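Local atomic coordinates of botulinum neurotoxin type G (Clostridium botulinum, PDB entry 3MPP), a protein that targets neurons through the receptor-binding domain of its heavy chain, so that the toxin adheres to the cell surface and its protease light chain enters the host cytosol. Residues F144-T149 with A156-N161; S68-V73 with D200-G205; E90-S95 with G102-I107. The protein carries 4 engineered substitutions. All blocks are in the same frame, centred on the assembly; numbering follows the deposited sequence.

Contact 1. Residues F144-T149 with A156-N161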
loop_
_atom_site.group_PDB
_atom_site.type_symbol
_atom_site.label_atom_id
_atom_site.label_comp_id
_atom_site.label_asym_id
_atom_site.label_seq_id
_atom_site.Cartn_x
_atom_site.Cartn_y
_atom_site.Cartn_z
ATOM N N PHE A 144 0.305 -3.689 -3.907
ATOM C CA PHE A 144 1.649 -3.942 -4.397
ATOM C C PHE A 144 1.613 -4.343 -5.860
ATOM O O PHE A 144 0.615 -4.866 -6.339
ATOM C CB PHE A 144 2.429 -4.937 -3.529
ATOM C CG PHE A 144 1.910 -6.352 -3.564
ATOM C CD1 PHE A 144 2.333 -7.236 -4.542
ATOM C CD2 PHE A 144 1.049 -6.816 -2.574
ATOM C CE1 PHE A 144 1.883 -8.551 -4.558
ATOM C CE2 PHE A 144 0.602 -8.120 -2.584
ATOM C CZ PHE A 144 1.021 -8.993 -3.582
ATOM N N SER A 145 2.697 -4.034 -6.565
ATOM C CA SER A 145 2.766 -4.230 -8.000
ATOM C C SER A 145 3.315 -5.608 -8.310
ATOM O O SER A 145 4.254 -6.067 -7.665
ATOM C CB SER A 145 3.678 -3.175 -8.636
ATOM O OG SER A 145 3.908 -3.453 -10.019
ATOM N N ILE A 146 2.737 -6.270 -9.303
ATOM C CA ILE A 146 3.302 -7.527 -9.753
ATOM C C ILE A 146 3.468 -7.486 -11.261
ATOM O O ILE A 146 2.646 -6.909 -11.967
ATOM C CB ILE A 146 2.460 -8.750 -9.323
ATOM C CG1 ILE A 146 3.107 -10.040 -9.840
ATOM C CG2 ILE A 146 1.039 -8.623 -9.817
ATOM C CD1 ILE A 146 2.601 -11.299 -9.168
ATOM N N THR A 147 4.558 -8.074 -11.732
ATOM C CA THR A 147 4.833 -8.176 -13.150
ATOM C C THR A 147 5.319 -9.582 -13.433
ATOM O O THR A 147 6.272 -10.063 -12.814
ATOM C CB THR A 147 5.912 -7.165 -13.609
ATOM O OG1 THR A 147 5.488 -5.833 -13.299
ATOM C CG2 THR A 147 6.141 -7.280 -15.117
ATOM N N ILE A 148 4.642 -10.247 -14.357
ATOM C CA ILE A 148 5.039 -11.573 -14.781
ATOM C C ILE A 148 5.485 -11.499 -16.231
ATOM O O ILE A 148 4.750 -10.995 -17.081
ATOM C CB ILE A 148 3.874 -12.586 -14.698
ATOM C CG1 ILE A 148 3.305 -12.661 -13.278
ATOM C CG2 ILE A 148 4.334 -13.951 -15.142
ATOM C CD1 ILE A 148 2.096 -11.783 -13.060
ATOM N N THR A 149 6.687 -11.992 -16.503
ATOM C CA THR A 149 7.193 -12.063 -17.870
ATOM C C THR A 149 7.472 -13.517 -18.217
ATOM O O THR A 149 7.738 -14.335 -17.337
ATOM C CB THR A 149 8.486 -11.227 -18.078
ATOM O OG1 THR A 149 9.535 -11.725 -17.238
ATOM C CG2 THR A 149 8.246 -9.758 -17.769
ATOM N N ALA A 156 10.121 -18.012 -17.041
ATOM C CA ALA A 156 9.048 -17.219 -16.474
ATOM C C ALA A 156 9.624 -16.455 -15.296
ATOM O O ALA A 156 10.354 -17.027 -14.489
ATOM C CB ALA A 156 7.904 -18.114 -16.026
ATOM N N ASN A 157 9.312 -15.163 -15.209
ATOM C CA ASN A 157 9.809 -14.316 -14.126
ATOM C C ASN A 157 8.678 -13.606 -13.403
ATOM O O ASN A 157 7.725 -13.146 -14.032
ATOM C CB ASN A 157 10.774 -13.259 -14.667
ATOM C CG ASN A 157 11.875 -13.851 -15.533
ATOM O OD1 ASN A 157 11.610 -14.477 -16.558
ATOM N ND2 ASN A 157 13.116 -13.636 -15.129
ATOM N N ILE A 158 8.793 -13.505 -12.081
ATOM C CA ILE A 158 7.865 -12.705 -11.296
ATOM C C ILE A 158 8.616 -11.553 -10.661
ATOM O O ILE A 158 9.585 -11.753 -9.928
ATOM C CB ILE A 158 7.187 -13.510 -10.175
ATOM C CG1 ILE A 158 6.305 -14.612 -10.749
ATOM C CG2 ILE A 158 6.341 -12.588 -9.296
ATOM C CD1 ILE A 158 5.422 -15.253 -9.712
ATOM N N TYR A 159 8.161 -10.344 -10.961
ATOM C CA TYR A 159 8.687 -9.150 -10.334
ATOM C C TYR A 159 7.665 -8.651 -9.330
ATOM O O TYR A 159 6.479 -8.645 -9.617
ATOM C CB TYR A 159 8.905 -8.074 -11.387
ATOM C CG TYR A 159 9.948 -8.424 -12.410
ATOM C CD1 TYR A 159 11.230 -7.900 -12.323
ATOM C CD2 TYR A 159 9.654 -9.275 -13.465
ATOM C CE1 TYR A 159 12.195 -8.214 -13.265
ATOM C CE2 TYR A 159 10.609 -9.597 -14.413
ATOM C CZ TYR A 159 11.876 -9.067 -14.307
ATOM O OH TYR A 159 12.829 -9.381 -15.243
ATOM N N ILE A 160 8.128 -8.212 -8.164
ATOM C CA ILE A 160 7.244 -7.616 -7.175
ATOM C C ILE A 160 7.740 -6.222 -6.831
ATOM O O ILE A 160 8.905 -6.042 -6.441
ATOM C CB ILE A 160 7.173 -8.465 -5.895
ATOM C CG1 ILE A 160 6.582 -9.845 -6.206
ATOM C CG2 ILE A 160 6.354 -7.739 -4.815
ATOM C CD1 ILE A 160 5.090 -9.824 -6.516
ATOM N N ASN A 161 6.859 -5.236 -6.975
ATOM C CA ASN A 161 7.237 -3.846 -6.739
ATOM C C ASN A 161 8.514 -3.491 -7.502
ATOM O O ASN A 161 9.451 -2.892 -6.959
ATOM C CB ASN A 161 7.365 -3.563 -5.242
ATOM C CG ASN A 161 6.000 -3.380 -4.561
ATOM O OD1 ASN A 161 4.983 -3.147 -5.222
ATOM N ND2 ASN A 161 5.979 -3.490 -3.242
HETATM O O HOH W 1 11.995 -10.263 -17.583
#
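Thr147 and Tyr159 pair through two backbone hydrogen bonds, the straighter running from Tyr159 N to Thr147 O at 2.7 Å. Thr149 and Asn157, two residues along, repeat the pattern. Beyond the end of strand 156-160 the scheme changes: Asn161 gives its N-H to Ser145 O, but its side-chain OD1, in place of a backbone carbonyl, accepts Ser145 N at 2.8 Å with an N-H...O angle of 174°. CG of Asn161 lies anti to its own carbonyl carbon (chi1 -78°), which swings the amide back across to the neighbouring strand. The two strands form an antiparallel beta hairpin in the N-terminal half of the receptor-binding domain, a jelly-roll-like half whose sequence family belongs to the concanavalin clan. Apolar contacts lie on the face of Ile146, Ile148, Ile158 and Ile160. There CD1 of Ile160 touches CG1 of Ile146 at 3.9 Å and reaches CE1 of the Phe144 ring at 4.0 Å, while CD1 of Ile146 meets CG2 of Ile158. Polar contacts mark the other face, against which Val213 of helix 210-220 packs. OG1 of Thr149 lies at the edge of the Tyr159 ring, 3.7 Å from CE2, and a water joins this hydroxyl to Tyr159 OH.

Contact 2. Residues S68-V73 with D200-G205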
loop_
_atom_site.group_PDB
_atom_site.type_symbol
_atom_site.label_atom_id
_atom_site.label_comp_id
_atom_site.label_asym_id
_atom_site.label_seq_id
_atom_site.Cartn_x
_atom_site.Cartn_y
_atom_site.Cartn_z
ATOM N N SER A 68 4.036 -10.195 -21.274
ATOM C CA SER A 68 4.153 -9.795 -19.880
ATOM C C SER A 68 2.804 -9.362 -19.351
ATOM O O SER A 68 2.003 -8.772 -20.079
ATOM C CB SER A 68 5.147 -8.640 -19.740
ATOM O OG SER A 68 6.387 -8.948 -20.354
ATOM N N ILE A 69 2.561 -9.662 -18.079
ATOM C CA ILE A 69 1.347 -9.253 -17.395
ATOM C C ILE A 69 1.755 -8.354 -16.237
ATOM O O ILE A 69 2.680 -8.688 -15.492
ATOM C CB ILE A 69 0.608 -10.459 -16.801
ATOM C CG1 ILE A 69 0.227 -11.450 -17.897
ATOM C CG2 ILE A 69 -0.633 -10.003 -16.035
ATOM C CD1 ILE A 69 -0.637 -10.850 -18.977
ATOM N N ASN A 70 1.067 -7.224 -16.090
ATOM C CA ASN A 70 1.356 -6.273 -15.011
ATOM C C ASN A 70 0.058 -5.752 -14.418
ATOM O O ASN A 70 -0.875 -5.395 -15.143
ATOM C CB ASN A 70 2.228 -5.118 -15.531
ATOM C CG ASN A 70 2.358 -3.956 -14.532
ATOM O OD1 ASN A 70 2.835 -4.119 -13.398
ATOM N ND2 ASN A 70 1.958 -2.771 -14.973
ATOM N N PHE A 71 -0.012 -5.753 -13.093
ATOM C CA PHE A 71 -1.134 -5.174 -12.382
ATOM C C PHE A 71 -0.757 -5.055 -10.911
ATOM O O PHE A 71 0.223 -5.656 -10.460
ATOM C CB PHE A 71 -2.405 -6.020 -12.544
ATOM C CG PHE A 71 -2.293 -7.398 -11.967
ATOM C CD1 PHE A 71 -2.717 -7.658 -10.672
ATOM C CD2 PHE A 71 -1.771 -8.436 -12.716
ATOM C CE1 PHE A 71 -2.608 -8.933 -10.128
ATOM C CE2 PHE A 71 -1.663 -9.707 -12.186
ATOM C CZ PHE A 71 -2.081 -9.955 -10.882
ATOM N N TRP A 72 -1.525 -4.264 -10.177
ATOM C CA TRP A 72 -1.324 -4.144 -8.739
ATOM C C TRP A 72 -2.503 -4.839 -8.098
ATOM O O TRP A 72 -3.594 -4.870 -8.677
ATOM C CB TRP A 72 -1.303 -2.679 -8.318
ATOM C CG TRP A 72 -0.158 -1.877 -8.858
ATOM C CD1 TRP A 72 0.193 -1.706 -10.175
ATOM C CD2 TRP A 72 0.762 -1.089 -8.091
ATOM N NE1 TRP A 72 1.287 -0.873 -10.267
ATOM C CE2 TRP A 72 1.654 -0.481 -9.001
ATOM C CE3 TRP A 72 0.929 -0.854 -6.720
ATOM C CZ2 TRP A 72 2.694 0.353 -8.582
ATOM C CZ3 TRP A 72 1.962 -0.011 -6.308
ATOM C CH2 TRP A 72 2.829 0.577 -7.236
ATOM N N VAL A 73 -2.284 -5.405 -6.917
ATOM C CA VAL A 73 -3.324 -6.148 -6.223
ATOM C C VAL A 73 -3.354 -5.751 -4.742
ATOM O O VAL A 73 -2.320 -5.401 -4.172
ATOM C CB VAL A 73 -3.101 -7.678 -6.377
ATOM C CG1 VAL A 73 -1.799 -8.105 -5.707
ATOM C CG2 VAL A 73 -4.278 -8.465 -5.825
ATOM N N ASP A 200 -4.572 -0.849 -12.425
ATOM C CA ASP A 200 -3.513 -0.755 -13.424
ATOM C C ASP A 200 -3.239 -2.074 -14.127
ATOM O O ASP A 200 -2.083 -2.470 -14.246
ATOM C CB ASP A 200 -2.215 -0.257 -12.774
ATOM C CG ASP A 200 -2.337 1.147 -12.223
ATOM O OD1 ASP A 200 -3.150 1.933 -12.752
ATOM O OD2 ASP A 200 -1.608 1.469 -11.262
ATOM N N PHE A 201 -4.281 -2.761 -14.591
ATOM C CA PHE A 201 -4.036 -4.002 -15.313
ATOM C C PHE A 201 -3.582 -3.717 -16.746
ATOM O O PHE A 201 -4.231 -2.965 -17.477
ATOM C CB PHE A 201 -5.246 -4.938 -15.313
ATOM C CG PHE A 201 -4.977 -6.249 -16.004
ATOM C CD1 PHE A 201 -4.538 -7.348 -15.287
ATOM C CD2 PHE A 201 -5.124 -6.368 -17.381
ATOM C CE1 PHE A 201 -4.269 -8.547 -15.927
ATOM C CE2 PHE A 201 -4.858 -7.562 -18.019
ATOM C CZ PHE A 201 -4.432 -8.652 -17.295
ATOM N N ASN A 202 -2.462 -4.329 -17.125
ATOM C CA ASN A 202 -1.848 -4.136 -18.433
ATOM C C ASN A 202 -1.323 -5.439 -18.997
ATOM O O ASN A 202 -0.751 -6.247 -18.269
ATOM C CB ASN A 202 -0.659 -3.176 -18.337
ATOM C CG ASN A 202 -1.072 -1.756 -18.059
ATOM O OD1 ASN A 202 -0.997 -1.287 -16.920
ATOM N ND2 ASN A 202 -1.493 -1.048 -19.100
ATOM N N ILE A 203 -1.492 -5.616 -20.306
ATOM C CA ILE A 203 -0.884 -6.717 -21.033
ATOM C C ILE A 203 0.144 -6.162 -22.006
ATOM O O ILE A 203 -0.124 -5.175 -22.689
ATOM C CB ILE A 203 -1.921 -7.446 -21.894
ATOM C CG1 ILE A 203 -3.116 -7.881 -21.049
ATOM C CG2 ILE A 203 -1.278 -8.632 -22.597
ATOM C CD1 ILE A 203 -2.966 -9.257 -20.473
ATOM N N PHE A 204 1.308 -6.803 -22.090
ATOM C CA PHE A 204 2.315 -6.427 -23.084
ATOM C C PHE A 204 2.643 -7.586 -24.017
ATOM O O PHE A 204 2.684 -8.743 -23.597
ATOM C CB PHE A 204 3.586 -5.912 -22.409
ATOM C CG PHE A 204 3.382 -4.644 -21.635
ATOM C CD1 PHE A 204 3.469 -3.415 -22.264
ATOM C CD2 PHE A 204 3.094 -4.681 -20.279
ATOM C CE1 PHE A 204 3.281 -2.245 -21.559
ATOM C CE2 PHE A 204 2.901 -3.517 -19.568
ATOM C CZ PHE A 204 2.996 -2.294 -20.211
ATOM N N GLY A 205 2.876 -7.267 -25.287
ATOM C CA GLY A 205 3.106 -8.282 -26.297
ATOM C C GLY A 205 4.543 -8.753 -26.372
ATOM O O GLY A 205 4.935 -9.432 -27.321
#
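Phe71 and Phe201 meet where CD1 of Phe201 comes within 3.7 Å of CB of Phe71. Their rings are inclined by 28° and slid so far apart, with centroids separated by 5.9 Å, that they barely overlap. The rings leave their backbones in different directions: CG of Phe71 stands between its backbone N and carbonyl carbon (chi1 63°), whereas that of Phe201 is turned anti to the backbone N (chi1 -177°). CG2 of Ile69 extends the apolar patch, touching CE1 of Phe201 at 3.9 Å and lying in the plane of the Phe71 ring at its edge. On the other face CB of Ser68 packs on CB of Phe204. Farther along, the carboxylate of Asp200 stands nearly upright over one face of the Trp72 indole, with OD2 3.8 Å from CD1.

Behind these side chains run two antiparallel strands, bonded in pairs at Ser68 with Phe204 and at Asn70 with Asn202; Asn202 N meets Asn70 O at 2.8 Å, nearly along the C=O axis. Next to the Asn70 pair, Phe71 CA makes a CA-H...O contact with Asp200 O, 3.4 Å long, and backbone bonding resumes between Trp72 and Lys199.

A further shell fixes the polar ends. Ser68 OG is hydrogen-bonded to Arg206 O and Leu208 N, Trp72 NE1 to Gln220 OE1, and Asp200 OD1 to Asn37 ND2. Lys199 makes a cation-pi contact with the Trp72 ring, and Phe184 meets Phe201 edge to face. The two faces differ in chemistry: Ile69, Phe71, Phe201 and Ile203 make one wholly hydrocarbon, suited to the interior of a beta sandwich, while the other mixes the rings of Phe204 and Trp72 with polar groups, the Ser68 hydroxyl and Trp72 indole N-H being bonded to the chain that follows strand 195-204.

Contact 3. Residues E90-S95 with G102-I107; sequences EYTIIS and GWKVSI
Ile93 and Ile94 both direct their backbone N-H groups at Val105 O, Ile93 N at 2.8 Å and Ile94 N at a longer 3.2 Å. One carbonyl serving two successive amides is the signature of a classic beta bulge, and the register slips by one residue there. Val105 N answers to Ile94 O at 2.6 Å. On the tightly packed side, CD1 of Ile93 fits between CG1 of Val105 and CD1 of Ile107. With chi1 at 57°, Ile93 CG1 is flanked by both backbone neighbours of CA, and the branch comes back over the partner strand. Ile107 also lies alongside Tyr91, its CB over the face of the phenol ring 4.2 Å from the centroid, a CH-pi contact, and its CG2 near the hydroxyl end. CG2 of Ile94 meets the edge of the Trp103 indole at CH2, 3.7 Å away. The hairpin of strands 90-98 and 103-108 thereby turns a hydrocarbon face toward strands 67-74 and 195-204 of the facing sheet, as in a two-sheet beta sandwich. The other face, with Thr92, Ser95, Lys104 and Ser106, is more loosely packed; Ser95, Lys104 and nearby Glu90 are partly exposed. Glu90, with an extended chain, brings OE2 to 2.6 Å from Ser106 OG, which donates to the anti side of the carboxylate. Lys104 NZ stays 4.5 Å from the same OE2, beyond a salt bridge, although the opposite charges may still attract. Its ammonium group donates instead to a water that also bonds Thr92 OG1.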
loop_
_atom_site.group_PDB
_atom_site.type_symbol
_atom_site.label_atom_id
_atom_site.label_comp_id
_atom_site.label_asym_id
_atom_site.label_seq_id
_atom_site.Cartn_x
_atom_site.Cartn_y
_atom_site.Cartn_z
ATOM N N GLU A 90 -6.832 -22.437 -2.805
ATOM C CA GLU A 90 -6.313 -21.719 -3.956
ATOM C C GLU A 90 -7.456 -21.382 -4.896
ATOM O O GLU A 90 -8.268 -22.242 -5.242
ATOM C CB GLU A 90 -5.234 -22.530 -4.691
ATOM C CG GLU A 90 -4.624 -21.766 -5.868
ATOM C CD GLU A 90 -3.647 -22.586 -6.689
ATOM O OE1 GLU A 90 -3.279 -23.693 -6.254
ATOM O OE2 GLU A 90 -3.249 -22.119 -7.774
ATOM N N TYR A 91 -7.535 -20.121 -5.293
ATOM C CA TYR A 91 -8.597 -19.693 -6.191
ATOM C C TYR A 91 -8.031 -18.809 -7.284
ATOM O O TYR A 91 -7.133 -18.012 -7.047
ATOM C CB TYR A 91 -9.721 -18.968 -5.430
ATOM C CG TYR A 91 -9.259 -17.801 -4.580
ATOM C CD1 TYR A 91 -9.248 -16.502 -5.087
ATOM C CD2 TYR A 91 -8.829 -18.003 -3.273
ATOM C CE1 TYR A 91 -8.818 -15.421 -4.300
ATOM C CE2 TYR A 91 -8.399 -16.945 -2.484
ATOM C CZ TYR A 91 -8.399 -15.660 -3.000
ATOM O OH TYR A 91 -7.959 -14.635 -2.208
ATOM N N THR A 92 -8.553 -18.987 -8.490
ATOM C CA THR A 92 -8.157 -18.184 -9.630
ATOM C C THR A 92 -8.754 -16.784 -9.465
ATOM O O THR A 92 -9.844 -16.624 -8.895
ATOM C CB THR A 92 -8.670 -18.851 -10.924
ATOM O OG1 THR A 92 -8.173 -20.184 -10.966
ATOM C CG2 THR A 92 -8.202 -18.111 -12.166
ATOM N N ILE A 93 -8.030 -15.772 -9.926
ATOM C CA ILE A 93 -8.557 -14.413 -9.942
ATOM C C ILE A 93 -8.555 -13.838 -11.353
ATOM O O ILE A 93 -9.428 -13.052 -11.701
ATOM C CB ILE A 93 -7.791 -13.464 -8.998
ATOM C CG1 ILE A 93 -6.307 -13.428 -9.330
ATOM C CG2 ILE A 93 -7.998 -13.874 -7.533
ATOM C CD1 ILE A 93 -5.576 -12.268 -8.644
ATOM N N ILE A 94 -7.566 -14.228 -12.155
ATOM C CA ILE A 94 -7.471 -13.774 -13.539
ATOM C C ILE A 94 -7.058 -14.949 -14.419
ATOM O O ILE A 94 -6.127 -15.682 -14.082
ATOM C CB ILE A 94 -6.431 -12.649 -13.712
ATOM C CG1 ILE A 94 -6.648 -11.526 -12.690
ATOM C CG2 ILE A 94 -6.492 -12.087 -15.130
ATOM C CD1 ILE A 94 -5.487 -10.533 -12.612
ATOM N N SER A 95 -7.743 -15.137 -15.541
ATOM C CA SER A 95 -7.408 -16.250 -16.416
ATOM C C SER A 95 -7.634 -15.940 -17.885
ATOM O O SER A 95 -8.482 -15.119 -18.243
ATOM C CB SER A 95 -8.209 -17.492 -16.035
ATOM O OG SER A 95 -9.540 -17.392 -16.507
ATOM N N GLY A 102 -3.917 -22.360 -21.333
ATOM C CA GLY A 102 -3.679 -20.929 -21.343
ATOM C C GLY A 102 -2.903 -20.534 -20.104
ATOM O O GLY A 102 -2.039 -21.290 -19.659
ATOM N N TRP A 103 -3.217 -19.365 -19.539
ATOM C CA TRP A 103 -2.599 -18.925 -18.289
ATOM C C TRP A 103 -3.618 -18.441 -17.269
ATOM O O TRP A 103 -4.702 -17.970 -17.619
ATOM C CB TRP A 103 -1.566 -17.820 -18.517
ATOM C CG TRP A 103 -2.118 -16.560 -19.125
ATOM C CD1 TRP A 103 -2.067 -16.204 -20.442
ATOM C CD2 TRP A 103 -2.776 -15.479 -18.444
ATOM N NE1 TRP A 103 -2.660 -14.980 -20.627
ATOM C CE2 TRP A 103 -3.104 -14.512 -19.418
ATOM C CE3 TRP A 103 -3.133 -15.242 -17.110
ATOM C CZ2 TRP A 103 -3.767 -13.327 -19.102
ATOM C CZ3 TRP A 103 -3.790 -14.057 -16.795
ATOM C CH2 TRP A 103 -4.099 -13.115 -17.785
ATOM N N LYS A 104 -3.247 -18.538 -16.001
ATOM C CA LYS A 104 -4.097 -18.036 -14.935
ATOM C C LYS A 104 -3.252 -17.460 -13.814
ATOM O O LYS A 104 -2.145 -17.932 -13.548
ATOM C CB LYS A 104 -5.002 -19.146 -14.401
ATOM C CG LYS A 104 -4.287 -20.181 -13.552
ATOM C CD LYS A 104 -5.239 -21.292 -13.111
ATOM C CE LYS A 104 -4.521 -22.327 -12.248
ATOM N NZ LYS A 104 -5.465 -23.238 -11.531
ATOM N N VAL A 105 -3.784 -16.420 -13.180
ATOM C CA VAL A 105 -3.240 -15.902 -11.945
ATOM C C VAL A 105 -4.170 -16.363 -10.823
ATOM O O VAL A 105 -5.396 -16.200 -10.898
ATOM C CB VAL A 105 -3.145 -14.356 -11.978
ATOM C CG1 VAL A 105 -2.710 -13.807 -10.618
ATOM C CG2 VAL A 105 -2.180 -13.908 -13.070
ATOM N N SER A 106 -3.592 -16.976 -9.798
ATOM C CA SER A 106 -4.386 -17.441 -8.667
ATOM C C SER A 106 -3.779 -16.982 -7.335
ATOM O O SER A 106 -2.620 -16.568 -7.258
ATOM C CB SER A 106 -4.531 -18.963 -8.706
ATOM O OG SER A 106 -3.288 -19.593 -8.479
ATOM N N ILE A 107 -4.586 -17.040 -6.293
ATOM C CA ILE A 107 -4.140 -16.660 -4.974
ATOM C C ILE A 107 -4.338 -17.866 -4.075
ATOM O O ILE A 107 -5.341 -18.577 -4.185
ATOM C CB ILE A 107 -4.930 -15.440 -4.448
ATOM C CG1 ILE A 107 -4.516 -14.178 -5.220
ATOM C CG2 ILE A 107 -4.718 -15.275 -2.943
ATOM C CD1 ILE A 107 -5.238 -12.914 -4.795
HETATM O O HOH W 2 -6.617 -21.844 -9.553
#

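All three contacts belong to the N-terminal receptor-binding subdomain. Contacts 1 and 2 are side by side in one sheet, centres 9 Å apart, and strand 144-150 joins them by backbone bonds to strand 67-74: Ile148 O lies 2.8 Å from Ile69 N, and Ile146 N 2.8 Å from Phe71 O. Contact 3 is in the other sheet, its centre 14 Å from that of contact 2, and the two meet through side chains: Phe71 CZ is 3.9 Å from both Ile94 CD1 and Val105 CG1. Contacts 1 and 3 do not touch, their nearest atoms being about 5 Å apart. The inferred ganglioside-binding motif, Ser400 to Tyr403, lies away from all three, in the C-terminal subdomain.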